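Local coordinates for single-stranded DNA-binding protein (Enterobacter phage Enc34, PDB 5ODK), which probably binds single-stranded DNA during phage DNA replication, through a domain built on an OB fold, at residues 4-9 / 18-23; 53-58 / 107-112. All coordinates share one frame; numbering follows the deposited sequence. Where two conformers were deposited one is given.

Interaction 1: 4-9 / 18-23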
loop_
_atom_site.group_PDB
_atom_site.type_symbol
_atom_site.label_atom_id
_atom_site.label_comp_id
_atom_site.label_asym_id
_atom_site.label_seq_id
_atom_site.Cartn_x
_atom_site.Cartn_y
_atom_site.Cartn_z
ATOM N N GLU A 4 1.041 -16.748 -5.369
ATOM C CA GLU A 4 1.355 -17.880 -6.233
ATOM C C GLU A 4 0.959 -17.577 -7.680
ATOM O O GLU A 4 1.484 -18.185 -8.585
ATOM C CB GLU A 4 0.691 -19.184 -5.715
ATOM C CG GLU A 4 -0.771 -19.365 -6.087
ATOM C CD GLU A 4 -1.396 -20.596 -5.463
ATOM O OE1 GLU A 4 -0.767 -21.671 -5.520
ATOM O OE2 GLU A 4 -2.532 -20.498 -4.943
ATOM N N LYS A 5 0.078 -16.590 -7.882
ATOM C CA LYS A 5 -0.462 -16.263 -9.208
ATOM C C LYS A 5 0.303 -15.157 -9.932
ATOM O O LYS A 5 0.270 -15.059 -11.168
ATOM C CB LYS A 5 -1.927 -15.848 -9.073
ATOM C CG LYS A 5 -2.780 -16.961 -8.463
ATOM C CD LYS A 5 -4.220 -16.566 -8.276
ATOM C CE LYS A 5 -5.016 -17.747 -7.740
ATOM N NZ LYS A 5 -6.449 -17.579 -8.055
ATOM N N LEU A 6 0.985 -14.319 -9.179
ATOM C CA LEU A 6 1.648 -13.152 -9.768
ATOM C C LEU A 6 2.892 -13.526 -10.547
ATOM O O LEU A 6 3.645 -14.410 -10.162
ATOM C CB LEU A 6 2.058 -12.201 -8.672
ATOM C CG LEU A 6 0.939 -11.548 -7.909
ATOM C CD1 LEU A 6 1.529 -10.810 -6.716
ATOM C CD2 LEU A 6 0.152 -10.615 -8.815
ATOM N N VAL A 7 3.134 -12.787 -11.608
ATOM C CA VAL A 7 4.232 -13.074 -12.519
ATOM C C VAL A 7 5.160 -11.852 -12.492
ATOM O O VAL A 7 4.775 -10.785 -12.956
ATOM C CB VAL A 7 3.744 -13.292 -13.965
ATOM C CG1 VAL A 7 4.922 -13.565 -14.905
ATOM C CG2 VAL A 7 2.744 -14.429 -14.033
ATOM N N PRO A 8 6.362 -11.990 -11.915
ATOM C CA PRO A 8 7.252 -10.818 -11.834
ATOM C C PRO A 8 7.657 -10.250 -13.181
ATOM O O PRO A 8 7.952 -11.019 -14.109
ATOM C CB PRO A 8 8.474 -11.334 -11.055
ATOM C CG PRO A 8 7.973 -12.531 -10.316
ATOM C CD PRO A 8 6.915 -13.146 -11.183
ATOM N N ALA A 9 7.701 -8.917 -13.261
ATOM C CA ALA A 9 8.275 -8.218 -14.398
ATOM C C ALA A 9 9.674 -7.644 -14.051
ATOM O O ALA A 9 10.605 -7.767 -14.840
ATOM C CB ALA A 9 7.340 -7.133 -14.879
ATOM N N TYR A 18 4.991 -6.466 -11.128
ATOM C CA TYR A 18 4.473 -7.663 -11.775
ATOM C C TYR A 18 3.951 -7.320 -13.174
ATOM O O TYR A 18 3.567 -6.174 -13.460
ATOM C CB TYR A 18 3.390 -8.336 -10.882
ATOM C CG TYR A 18 3.977 -8.770 -9.576
ATOM C CD1 TYR A 18 4.628 -9.990 -9.464
ATOM C CD2 TYR A 18 3.951 -7.935 -8.464
ATOM C CE1 TYR A 18 5.189 -10.397 -8.274
ATOM C CE2 TYR A 18 4.565 -8.315 -7.278
ATOM C CZ TYR A 18 5.171 -9.566 -7.185
ATOM O OH TYR A 18 5.777 -9.944 -6.004
ATOM N N LYS A 19 3.876 -8.338 -14.023
ATOM C CA LYS A 19 3.417 -8.149 -15.388
ATOM C C LYS A 19 2.010 -7.599 -15.488
ATOM O O LYS A 19 1.674 -6.913 -16.436
ATOM C CB LYS A 19 3.529 -9.436 -16.189
ATOM C CG LYS A 19 4.978 -9.792 -16.479
ATOM C CD LYS A 19 5.089 -10.885 -17.515
ATOM C CE LYS A 19 6.526 -11.356 -17.607
ATOM N NZ LYS A 19 6.736 -12.299 -18.738
ATOM N N SER A 20 1.176 -7.939 -14.500
ATOM C CA SER A 20 -0.193 -7.520 -14.383
ATOM C C SER A 20 -0.366 -6.112 -13.773
ATOM O O SER A 20 -1.489 -5.640 -13.584
ATOM C CB SER A 20 -0.890 -8.549 -13.490
ATOM O OG SER A 20 -0.150 -8.693 -12.279
ATOM N N GLY A 21 0.735 -5.443 -13.446
ATOM C CA GLY A 21 0.708 -4.098 -12.881
ATOM C C GLY A 21 0.685 -4.026 -11.378
ATOM O O GLY A 21 0.785 -2.954 -10.798
ATOM N N HIS A 22 0.529 -5.183 -10.709
ATOM C CA HIS A 22 0.688 -5.225 -9.275
ATOM C C HIS A 22 2.064 -4.762 -8.854
ATOM O O HIS A 22 3.026 -4.919 -9.634
ATOM C CB HIS A 22 0.456 -6.651 -8.748
ATOM C CG HIS A 22 -0.934 -7.148 -8.943
ATOM N ND1 HIS A 22 -1.367 -7.673 -10.130
ATOM C CD2 HIS A 22 -1.984 -7.231 -8.080
ATOM C CE1 HIS A 22 -2.620 -8.079 -9.994
ATOM N NE2 HIS A 22 -3.028 -7.785 -8.765
ATOM N N ILE A 23 2.131 -4.190 -7.667
ATOM C CA ILE A 23 3.362 -3.677 -7.104
ATOM C C ILE A 23 3.491 -4.235 -5.694
ATOM O O ILE A 23 2.607 -4.008 -4.851
ATOM C CB ILE A 23 3.352 -2.129 -7.049
ATOM C CG1 ILE A 23 3.034 -1.546 -8.426
ATOM C CG2 ILE A 23 4.683 -1.610 -6.509
ATOM C CD1 ILE A 23 2.727 -0.068 -8.384
HETATM O O HOH W 1 1.093 -11.099 -12.712
#

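Interaction 2: 53-58 / 107-112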
loop_
_atom_site.group_PDB
_atom_site.type_symbol
_atom_site.label_atom_id
_atom_site.label_comp_id
_atom_site.label_asym_id
_atom_site.label_seq_id
_atom_site.Cartn_x
_atom_site.Cartn_y
_atom_site.Cartn_z
ATOM N N LEU A 53 0.953 2.631 4.655
ATOM C CA LEU A 53 2.305 2.063 4.592
ATOM C C LEU A 53 3.291 3.203 4.623
ATOM O O LEU A 53 3.183 4.148 3.824
ATOM C CB LEU A 53 2.476 1.225 3.345
ATOM C CG LEU A 53 1.435 0.128 3.136
ATOM C CD1 LEU A 53 1.602 -0.498 1.771
ATOM C CD2 LEU A 53 1.476 -0.964 4.204
ATOM N N LEU A 54 4.235 3.156 5.560
ATOM C CA LEU A 54 5.266 4.145 5.697
ATOM C C LEU A 54 6.527 3.555 5.115
ATOM O O LEU A 54 7.104 2.593 5.652
ATOM C CB LEU A 54 5.431 4.486 7.161
ATOM C CG LEU A 54 4.181 4.997 7.845
ATOM C CD1 LEU A 54 4.452 5.203 9.314
ATOM C CD2 LEU A 54 3.638 6.273 7.207
ATOM N N MET A 55 6.952 4.095 3.969
ATOM C CA MET A 55 8.010 3.483 3.195
ATOM C C MET A 55 9.277 4.343 3.311
ATOM O O MET A 55 9.319 5.458 2.787
ATOM C CB MET A 55 7.529 3.343 1.751
ATOM C CG MET A 55 8.505 2.667 0.857
ATOM S SD MET A 55 7.743 2.185 -0.703
ATOM C CE MET A 55 7.700 3.740 -1.557
ATOM N N PRO A 56 10.337 3.854 4.005
ATOM C CA PRO A 56 11.556 4.678 4.166
ATOM C C PRO A 56 12.163 5.099 2.837
ATOM O O PRO A 56 12.469 4.277 1.972
ATOM C CB PRO A 56 12.478 3.774 4.958
ATOM C CG PRO A 56 11.545 2.931 5.781
ATOM C CD PRO A 56 10.378 2.654 4.862
ATOM N N LYS A 57 12.318 6.404 2.677
ATOM C CA LYS A 57 12.815 6.939 1.403
ATOM C C LYS A 57 14.194 6.414 1.039
ATOM O O LYS A 57 14.452 6.123 -0.130
ATOM C CB LYS A 57 12.872 8.459 1.454
ATOM C CG LYS A 57 11.524 9.152 1.560
ATOM C CD LYS A 57 11.683 10.654 1.574
ATOM C CE LYS A 57 10.368 11.414 1.523
ATOM N NZ LYS A 57 10.623 12.871 1.630
ATOM N N ASP A 58 15.076 6.297 2.031
ATOM C CA ASP A 58 16.476 5.983 1.775
ATOM C C ASP A 58 16.689 4.576 1.287
ATOM O O ASP A 58 17.686 4.328 0.667
ATOM C CB ASP A 58 17.377 6.331 2.972
ATOM C CG ASP A 58 17.112 5.513 4.231
ATOM O OD1 ASP A 58 16.092 4.805 4.363
ATOM O OD2 ASP A 58 17.976 5.618 5.135
ATOM N N GLY A 107 10.997 11.126 6.890
ATOM C CA GLY A 107 11.796 10.301 5.999
ATOM C C GLY A 107 11.036 9.182 5.331
ATOM O O GLY A 107 11.641 8.231 4.859
ATOM N N MET A 108 9.714 9.328 5.226
ATOM C CA MET A 108 8.860 8.300 4.637
ATOM C C MET A 108 8.069 8.790 3.441
ATOM O O MET A 108 7.647 9.948 3.430
ATOM C CB MET A 108 7.810 7.804 5.658
ATOM C CG MET A 108 8.344 7.274 6.956
ATOM S SD MET A 108 9.149 5.679 6.729
ATOM C CE MET A 108 9.145 5.006 8.374
ATOM N N TRP A 109 7.843 7.898 2.475
ATOM C CA TRP A 109 6.708 8.001 1.574
ATOM C C TRP A 109 5.520 7.382 2.298
ATOM O O TRP A 109 5.675 6.356 2.969
ATOM C CB TRP A 109 6.939 7.266 0.248
ATOM C CG TRP A 109 8.153 7.764 -0.501
ATOM C CD1 TRP A 109 9.347 7.079 -0.715
ATOM C CD2 TRP A 109 8.319 9.025 -1.057
ATOM N NE1 TRP A 109 10.209 7.848 -1.396
ATOM C CE2 TRP A 109 9.614 9.064 -1.626
ATOM C CE3 TRP A 109 7.492 10.140 -1.173
ATOM C CZ2 TRP A 109 10.115 10.191 -2.275
ATOM C CZ3 TRP A 109 7.982 11.256 -1.798
ATOM C CH2 TRP A 109 9.281 11.282 -2.356
ATOM N N VAL A 110 4.336 7.990 2.160
ATOM C CA VAL A 110 3.130 7.527 2.872
ATOM C C VAL A 110 2.177 7.034 1.824
ATOM O O VAL A 110 1.683 7.816 1.011
ATOM C CB VAL A 110 2.505 8.658 3.717
ATOM C CG1 VAL A 110 1.287 8.163 4.486
ATOM C CG2 VAL A 110 3.561 9.239 4.657
ATOM N N ILE A 111 1.867 5.733 1.866
ATOM C CA ILE A 111 0.974 5.113 0.913
ATOM C C ILE A 111 -0.326 4.737 1.607
ATOM O O ILE A 111 -0.301 4.078 2.664
ATOM C CB ILE A 111 1.622 3.863 0.301
ATOM C CG1 ILE A 111 2.780 4.251 -0.629
ATOM C CG2 ILE A 111 0.611 2.983 -0.399
ATOM C CD1 ILE A 111 3.679 3.093 -0.988
ATOM N N SER A 112 -1.460 5.093 1.000
ATOM C CA SER A 112 -2.761 4.664 1.483
ATOM C C SER A 112 -3.358 3.702 0.496
ATOM O O SER A 112 -3.415 3.977 -0.699
ATOM C CB SER A 112 -3.658 5.885 1.582
ATOM O OG SER A 112 -3.038 6.849 2.393
HETATM O O HOH W 2 12.862 7.246 -2.132
HETATM O O HOH W 3 14.440 7.639 4.789
#

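Interaction 1: 4-9 / 18-23
Leu6 reaches across to two aromatic rings at once, one methyl for each. Its CD1 stands 3.8 Å from the centroid of the Tyr18 ring and 9° off the ring normal, a CH-pi contact centred on one face. CD2 makes the second, 3.7 Å from the centroid of the His22 imidazole and displaced from the centre toward the ND1-CG side of the rim. In both pairs the leucine side chain crosses the ring's own side chain at about a right angle. With CG of Leu6 anti to the carbonyl carbon (chi1 -66°), CB lies over the rim of the same phenol face, 3.5 Å from Tyr18 CD1, while the branch splits between the rings.

The histidine is fixed in rotation by its neighbour: Ser20 OG and His22 ND1 are hydrogen-bonded at 2.7 Å. The same hydroxyl meets a water that accepts from Val7 N, giving a water-mediated link between the segments beside the direct one, Lys19 N to Val7 O. This direct bond is 2.8 Å long and nearly straight at 171°, with the donor approaching almost along the C=O axis. That carbonyl oxygen also sits at the edge of the Tyr18 ring, near its plane. Farther out, the extended Lys19 chain runs obliquely past Val7, CD lying 3.7 Å from Val7 CG1, and its CG packs on Ala9 CB.

Tyr18 to Gly21 form a type I beta turn, closed by Gly21 N to Tyr18 O, and Ser20 O accepts from Arg150 of strand 144-156. Pro8 and Tyr18 are an antiparallel non-hydrogen-bonded pair: this is the end of the beta hairpin of strands 8-12 and 15-18, where the N-terminal residues fold over the turn leading into strand 23-26.

Interaction 2: 53-58 / 107-112
Gly107 O takes two donors, Lys57 N at 2.9 Å with an almost linear N-H (179°) and a water that also accepts from Asp58 N. This double grip ties the chain leaving strand 49-56 to the start of strand 108-115. Lys57 then lies across the Trp109 indole at about a right angle: CG is 3.7 Å from the centroid of the five-membered ring, a CH-pi contact, and CE follows over the same face. The extended chain carries NZ to 4.7 Å from the six-membered centroid, 16° off the normal, a cation-pi geometry; its stronger partners are Asp94 and Asp96, both in salt bridges. At the indole edge, in plane, NE1 donates to a second water, which in turn donates to Lys57 O, so the water ties the indole edge to the main chain of the same lysine whose stem covers the ring face.

Behind this corner the two strands run antiparallel in the curled sheet of the OB fold, with Leu53-Ile111 and Met55-Trp109 as hydrogen-bonded pairs. Each pair has two backbone bonds, the longest being Trp109 N to Met55 O at 2.9 Å. Side chains alternate between faces. Met55, bent at chi3 (78°), brings CE within 3.8 Å of Trp109 CD1 and near Ile111 CD1, on the face packed by helix 61-76. On the other face Met108 bends at chi2, which sets SD 3.8 Å from Pro56 CD with the two side chains side by side, while Leu54 CD2 meets Val110 CG2 at 3.9 Å.

Overall arrangement
The two contacts come in series along the chain, interaction 1 closing before interaction 2 opens. Their centres are about 22 Å apart and their nearest atoms about 7 Å apart, without touching. Both reach the same curled sheet. From 18-23 the path runs through strand 23-26 to strand 144-156, then to 28-34, 49-56 and 108-115, the last two forming interaction 2. Helix 61-76 also connects them: it packs on Ile23, which follows the turn of interaction 1 without taking part in it, and on Met55 and Ile111. Interaction 2 is partly buried and pairs strands far apart in sequence inside the sheet, to which the N-terminal hairpin of interaction 1 is attached at the surface.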